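Local coordinates for GDSL-like Lipase/Acylhydrolase family protein (PDB 4K7J), which probably removes O-acetyl groups from peptidoglycan, acting as an esterase of the SGNH hydrolase family, at residues M99-L111 against L126-S140. Residues are numbered along the deposited sequence; the frame is centred on the assembly and turned at random.
Sequences MAAVRHNGNWQSL and LAHTGSGGSMTLTAS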
loop_
_atom_site.group_PDB
_atom_site.type_symbol
_atom_site.label_atom_id
_atom_site.label_comp_id
_atom_site.label_asym_id
_atom_site.label_seq_id
_atom_site.Cartn_x
_atom_site.Cartn_y
_atom_site.Cartn_z
ATOM N N MET A 99 2.680 9.471 5.876
ATOM C CA MET A 99 2.597 8.292 6.727
ATOM C C MET A 99 1.922 8.722 8.020
ATOM O O MET A 99 2.411 9.627 8.698
ATOM C CB MET A 99 3.987 7.755 7.068
ATOM C CG MET A 99 4.743 7.097 5.934
ATOM S SD MET A 99 4.259 5.390 5.679
ATOM C CE MET A 99 3.056 5.602 4.356
ATOM N N ALA A 100 0.818 8.076 8.384
ATOM C CA ALA A 100 0.128 8.452 9.620
ATOM C C ALA A 100 0.802 7.872 10.862
ATOM O O ALA A 100 0.754 8.473 11.939
ATOM C CB ALA A 100 -1.328 8.031 9.567
ATOM N N ALA A 101 1.432 6.711 10.697
ATOM C CA ALA A 101 1.924 5.909 11.823
ATOM C C ALA A 101 3.332 6.260 12.322
ATOM O O ALA A 101 3.720 5.839 13.414
ATOM C CB ALA A 101 1.854 4.425 11.472
ATOM N N VAL A 102 4.100 7.000 11.528
ATOM C CA VAL A 102 5.428 7.443 11.954
ATOM C C VAL A 102 5.748 8.862 11.532
ATOM O O VAL A 102 5.175 9.385 10.577
ATOM C CB VAL A 102 6.563 6.563 11.395
ATOM C CG1 VAL A 102 6.784 5.370 12.269
ATOM C CG2 VAL A 102 6.289 6.176 9.950
ATOM N N ARG A 103 6.699 9.461 12.241
ATOM C CA ARG A 103 7.205 10.785 11.918
ATOM C C ARG A 103 8.691 10.681 11.603
ATOM O O ARG A 103 9.401 9.893 12.225
ATOM C CB ARG A 103 6.970 11.740 13.084
ATOM C CG ARG A 103 5.497 11.896 13.442
ATOM C CD ARG A 103 5.268 12.955 14.518
ATOM N NE ARG A 103 5.602 12.482 15.860
ATOM C CZ ARG A 103 6.775 12.675 16.454
ATOM N NH1 ARG A 103 7.739 13.338 15.823
ATOM N NH2 ARG A 103 6.982 12.207 17.678
ATOM N N HIS A 104 9.151 11.473 10.635
ATOM C CA HIS A 104 10.532 11.416 10.172
ATOM C C HIS A 104 11.310 12.667 10.554
ATOM O O HIS A 104 10.816 13.786 10.428
ATOM C CB HIS A 104 10.587 11.270 8.649
ATOM C CG HIS A 104 10.053 9.971 8.130
ATOM N ND1 HIS A 104 8.712 9.764 7.884
ATOM C CD2 HIS A 104 10.682 8.822 7.786
ATOM C CE1 HIS A 104 8.538 8.539 7.418
ATOM N NE2 HIS A 104 9.715 7.948 7.345
ATOM N N ASN A 105 12.539 12.468 11.001
ATOM C CA ASN A 105 13.445 13.574 11.286
ATOM C C ASN A 105 14.867 13.196 10.885
ATOM O O ASN A 105 15.533 12.451 11.593
ATOM C CB ASN A 105 13.399 13.920 12.776
ATOM C CG ASN A 105 14.494 14.890 13.184
ATOM O OD1 ASN A 105 14.872 15.786 12.422
ATOM N ND2 ASN A 105 15.016 14.709 14.394
ATOM N N GLY A 106 15.326 13.700 9.747
ATOM C CA GLY A 106 16.646 13.356 9.261
ATOM C C GLY A 106 17.014 14.124 8.018
ATOM O O GLY A 106 16.269 14.999 7.581
ATOM N N ASN A 107 18.151 13.786 7.429
ATOM C CA ASN A 107 18.645 14.530 6.271
ATOM C C ASN A 107 18.610 13.734 4.970
ATOM O O ASN A 107 19.134 14.179 3.953
ATOM C CB ASN A 107 20.057 15.054 6.533
ATOM C CG ASN A 107 21.048 13.943 6.875
ATOM O OD1 ASN A 107 20.835 12.776 6.550
ATOM N ND2 ASN A 107 22.156 14.317 7.518
ATOM N N TRP A 108 17.997 12.556 5.002
ATOM C CA TRP A 108 17.816 11.769 3.777
ATOM C C TRP A 108 16.932 12.514 2.761
ATOM O O TRP A 108 16.050 13.291 3.145
ATOM C CB TRP A 108 17.218 10.395 4.101
ATOM C CG TRP A 108 18.092 9.525 4.975
ATOM C CD1 TRP A 108 19.309 9.850 5.509
ATOM C CD2 TRP A 108 17.801 8.197 5.419
ATOM N NE1 TRP A 108 19.793 8.797 6.253
ATOM C CE2 TRP A 108 18.879 7.775 6.218
ATOM C CE3 TRP A 108 16.729 7.319 5.212
ATOM C CZ2 TRP A 108 18.923 6.509 6.807
ATOM C CZ3 TRP A 108 16.767 6.075 5.803
ATOM C CH2 TRP A 108 17.858 5.677 6.590
ATOM N N GLN A 109 17.166 12.285 1.472
ATOM C CA GLN A 109 16.340 12.919 0.440
ATOM C C GLN A 109 15.551 11.906 -0.382
ATOM O O GLN A 109 16.144 11.086 -1.073
ATOM C CB GLN A 109 17.196 13.776 -0.494
ATOM C CG GLN A 109 16.354 14.468 -1.572
ATOM C CD GLN A 109 15.293 15.399 -0.978
ATOM O OE1 GLN A 109 15.575 16.176 -0.052
ATOM N NE2 GLN A 109 14.062 15.317 -1.504
ATOM N N SER A 110 14.220 11.977 -0.325
ATOM C CA SER A 110 13.381 11.029 -1.067
ATOM C C SER A 110 13.286 11.347 -2.562
ATOM O O SER A 110 13.522 12.474 -2.994
ATOM C CB SER A 110 11.973 10.955 -0.474
ATOM O OG SER A 110 11.323 12.214 -0.602
ATOM N N LEU A 111 12.941 10.322 -3.331
ATOM C CA LEU A 111 12.739 10.423 -4.769
ATOM C C LEU A 111 11.664 9.398 -5.103
ATOM O O LEU A 111 11.710 8.271 -4.596
ATOM C CB LEU A 111 14.035 10.085 -5.508
ATOM C CG LEU A 111 13.898 9.968 -7.023
ATOM C CD1 LEU A 111 13.684 11.350 -7.599
ATOM C CD2 LEU A 111 15.102 9.269 -7.657
ATOM N N LEU A 126 12.426 5.762 -3.103
ATOM C CA LEU A 126 13.708 5.536 -2.447
ATOM C C LEU A 126 14.172 6.829 -1.796
ATOM O O LEU A 126 13.648 7.907 -2.101
ATOM C CB LEU A 126 14.757 4.993 -3.433
ATOM C CG LEU A 126 15.187 5.839 -4.640
ATOM C CD1 LEU A 126 16.253 6.874 -4.276
ATOM C CD2 LEU A 126 15.686 4.963 -5.792
ATOM N N ALA A 127 15.143 6.732 -0.893
ATOM C CA ALA A 127 15.747 7.943 -0.330
ATOM C C ALA A 127 17.272 7.877 -0.430
ATOM O O ALA A 127 17.863 6.847 -0.123
ATOM C CB ALA A 127 15.310 8.143 1.092
ATOM N N HIS A 128 17.904 8.957 -0.884
ATOM C CA HIS A 128 19.365 9.025 -0.906
ATOM C C HIS A 128 19.817 9.475 0.485
ATOM O O HIS A 128 19.406 10.539 0.944
ATOM C CB HIS A 128 19.855 10.060 -1.934
ATOM C CG HIS A 128 19.373 9.815 -3.330
ATOM N ND1 HIS A 128 19.657 8.655 -4.024
ATOM C CD2 HIS A 128 18.658 10.597 -4.178
ATOM C CE1 HIS A 128 19.124 8.728 -5.232
ATOM N NE2 HIS A 128 18.518 9.896 -5.353
ATOM N N THR A 129 20.649 8.685 1.153
ATOM C CA THR A 129 21.035 9.000 2.528
ATOM C C THR A 129 22.189 10.010 2.570
ATOM O O THR A 129 22.270 10.832 3.482
ATOM C CB THR A 129 21.484 7.745 3.339
ATOM O OG1 THR A 129 22.730 7.243 2.818
ATOM C CG2 THR A 129 20.426 6.650 3.315
ATOM N N GLY A 130 23.085 9.927 1.594
ATOM C CA GLY A 130 24.272 10.757 1.574
ATOM C C GLY A 130 25.285 10.196 2.562
ATOM O O GLY A 130 24.971 9.293 3.334
ATOM N N SER A 131 26.501 10.724 2.547
ATOM C CA SER A 131 27.467 10.373 3.585
ATOM C C SER A 131 27.110 11.179 4.824
ATOM O O SER A 131 26.488 12.230 4.719
ATOM C CB SER A 131 28.889 10.684 3.120
ATOM O OG SER A 131 29.003 12.040 2.719
ATOM N N GLY A 132 27.488 10.696 6.000
ATOM C CA GLY A 132 27.116 11.374 7.227
ATOM C C GLY A 132 25.602 11.486 7.345
ATOM O O GLY A 132 25.087 12.435 7.951
ATOM N N GLY A 133 24.893 10.510 6.767
ATOM C CA GLY A 133 23.436 10.501 6.743
ATOM C C GLY A 133 22.775 10.070 8.035
ATOM O O GLY A 133 23.307 9.238 8.775
ATOM N N SER A 134 21.601 10.626 8.313
ATOM C CA SER A 134 20.902 10.322 9.554
ATOM C C SER A 134 19.378 10.374 9.383
ATOM O O SER A 134 18.853 11.269 8.727
ATOM C CB SER A 134 21.335 11.303 10.646
ATOM O OG SER A 134 20.677 11.015 11.869
ATOM N N MET A 135 18.677 9.408 9.967
ATOM C CA MET A 135 17.215 9.397 9.944
ATOM C C MET A 135 16.687 8.788 11.229
ATOM O O MET A 135 17.116 7.709 11.637
ATOM C CB MET A 135 16.670 8.619 8.738
ATOM C CG MET A 135 15.138 8.550 8.685
ATOM S SD MET A 135 14.363 10.188 8.576
ATOM C CE MET A 135 14.984 10.753 6.987
ATOM N N THR A 136 15.763 9.486 11.873
ATOM C CA THR A 136 15.107 8.949 13.052
ATOM C C THR A 136 13.607 8.783 12.780
ATOM O O THR A 136 12.936 9.714 12.330
ATOM C CB THR A 136 15.335 9.856 14.288
ATOM O OG1 THR A 136 16.743 10.029 14.497
ATOM C CG2 THR A 136 14.727 9.235 15.533
ATOM N N LEU A 137 13.088 7.592 13.043
ATOM C CA LEU A 137 11.663 7.355 12.882
ATOM C C LEU A 137 11.032 7.206 14.249
ATOM O O LEU A 137 11.468 6.383 15.070
ATOM C CB LEU A 137 11.393 6.109 12.039
ATOM C CG LEU A 137 11.913 6.121 10.601
ATOM C CD1 LEU A 137 13.289 5.502 10.536
ATOM C CD2 LEU A 137 10.951 5.347 9.719
ATOM N N THR A 138 10.012 8.022 14.487
ATOM C CA THR A 138 9.312 8.040 15.763
ATOM C C THR A 138 7.858 7.664 15.531
ATOM O O THR A 138 7.183 8.254 14.686
ATOM C CB THR A 138 9.390 9.431 16.415
ATOM O OG1 THR A 138 10.765 9.808 16.566
ATOM C CG2 THR A 138 8.705 9.436 17.781
ATOM N N ALA A 139 7.387 6.666 16.268
ATOM C CA ALA A 139 6.016 6.197 16.138
ATOM C C ALA A 139 5.054 7.240 16.671
ATOM O O ALA A 139 5.266 7.783 17.750
ATOM C CB ALA A 139 5.833 4.887 16.883
ATOM N N SER A 140 4.007 7.534 15.901
ATOM C CA SER A 140 2.978 8.480 16.325
ATOM C C SER A 140 2.207 7.977 17.557
ATOM O O SER A 140 1.697 8.773 18.342
ATOM C CB SER A 140 2.021 8.797 15.168
ATOM O OG SER A 140 2.696 9.467 14.113
HETATM O O HOH W 1 18.132 11.882 12.653
HETATM O O HOH W 2 20.801 12.831 1.433
#
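Arg-103 and Asn-105 each pair with a residue of strand 133-139, Thr-138 and Thr-136, through two backbone hydrogen bonds, and past the bend at Asn-107 and Trp-108 the same is true of Gln-109 with His-128 and Leu-111 with Leu-126. Both pairings are antiparallel, one in each of two sheets. At the bend Asn-107 N donates to Ser-134 O (2.9 Å), and its side chain returns the bond: CG stands between the backbone N and carbonyl carbon (chi1 57°), bringing OD1 to 2.9 Å from Ser-134 N. Ahead of Val-102, in the loop that leads into the strand, Ser-140 N donates to Ala-101 O. One water joins Asn-105 O to the hydroxyls of Ser-134 and Thr-136.

The hydrophobic centre is the buried Trp-108 indole, sandwiched by CH-pi contacts on its two faces. Thr-129 CG2 sits 3.6 Å from the centroid of the five-membered ring; on the opposite face Met-135 CB lies 3.4 Å from that of the six-membered ring. The methionine then bends at chi2 (61°) and chi3 (64°), bringing CE within 3.7 Å of Trp-108 CB. Its SD reaches the edge of the His-104 imidazole, a sulfur-aromatic contact, while Leu-137 CD2 packs 3.7 Å from His-104 NE2, which hydrogen-bonds Tyr-90 O. On the other side of this sheet, Thr-138 CB lies over one face of the Arg-103 guanidinium, with CG2 3.3 Å from Arg-103 NH2.

Strand 102-106 edges one five-stranded antiparallel sheet and strand 109-112 the other; their partners 133-139 and 125-128 continue to strands 187-191 and 195-203. Trp-108 lies where the two sheets meet, touching Ile-189 of strand 187-191 and Ile-197 of strand 195-203, while Ala-100 meets helix 68-81.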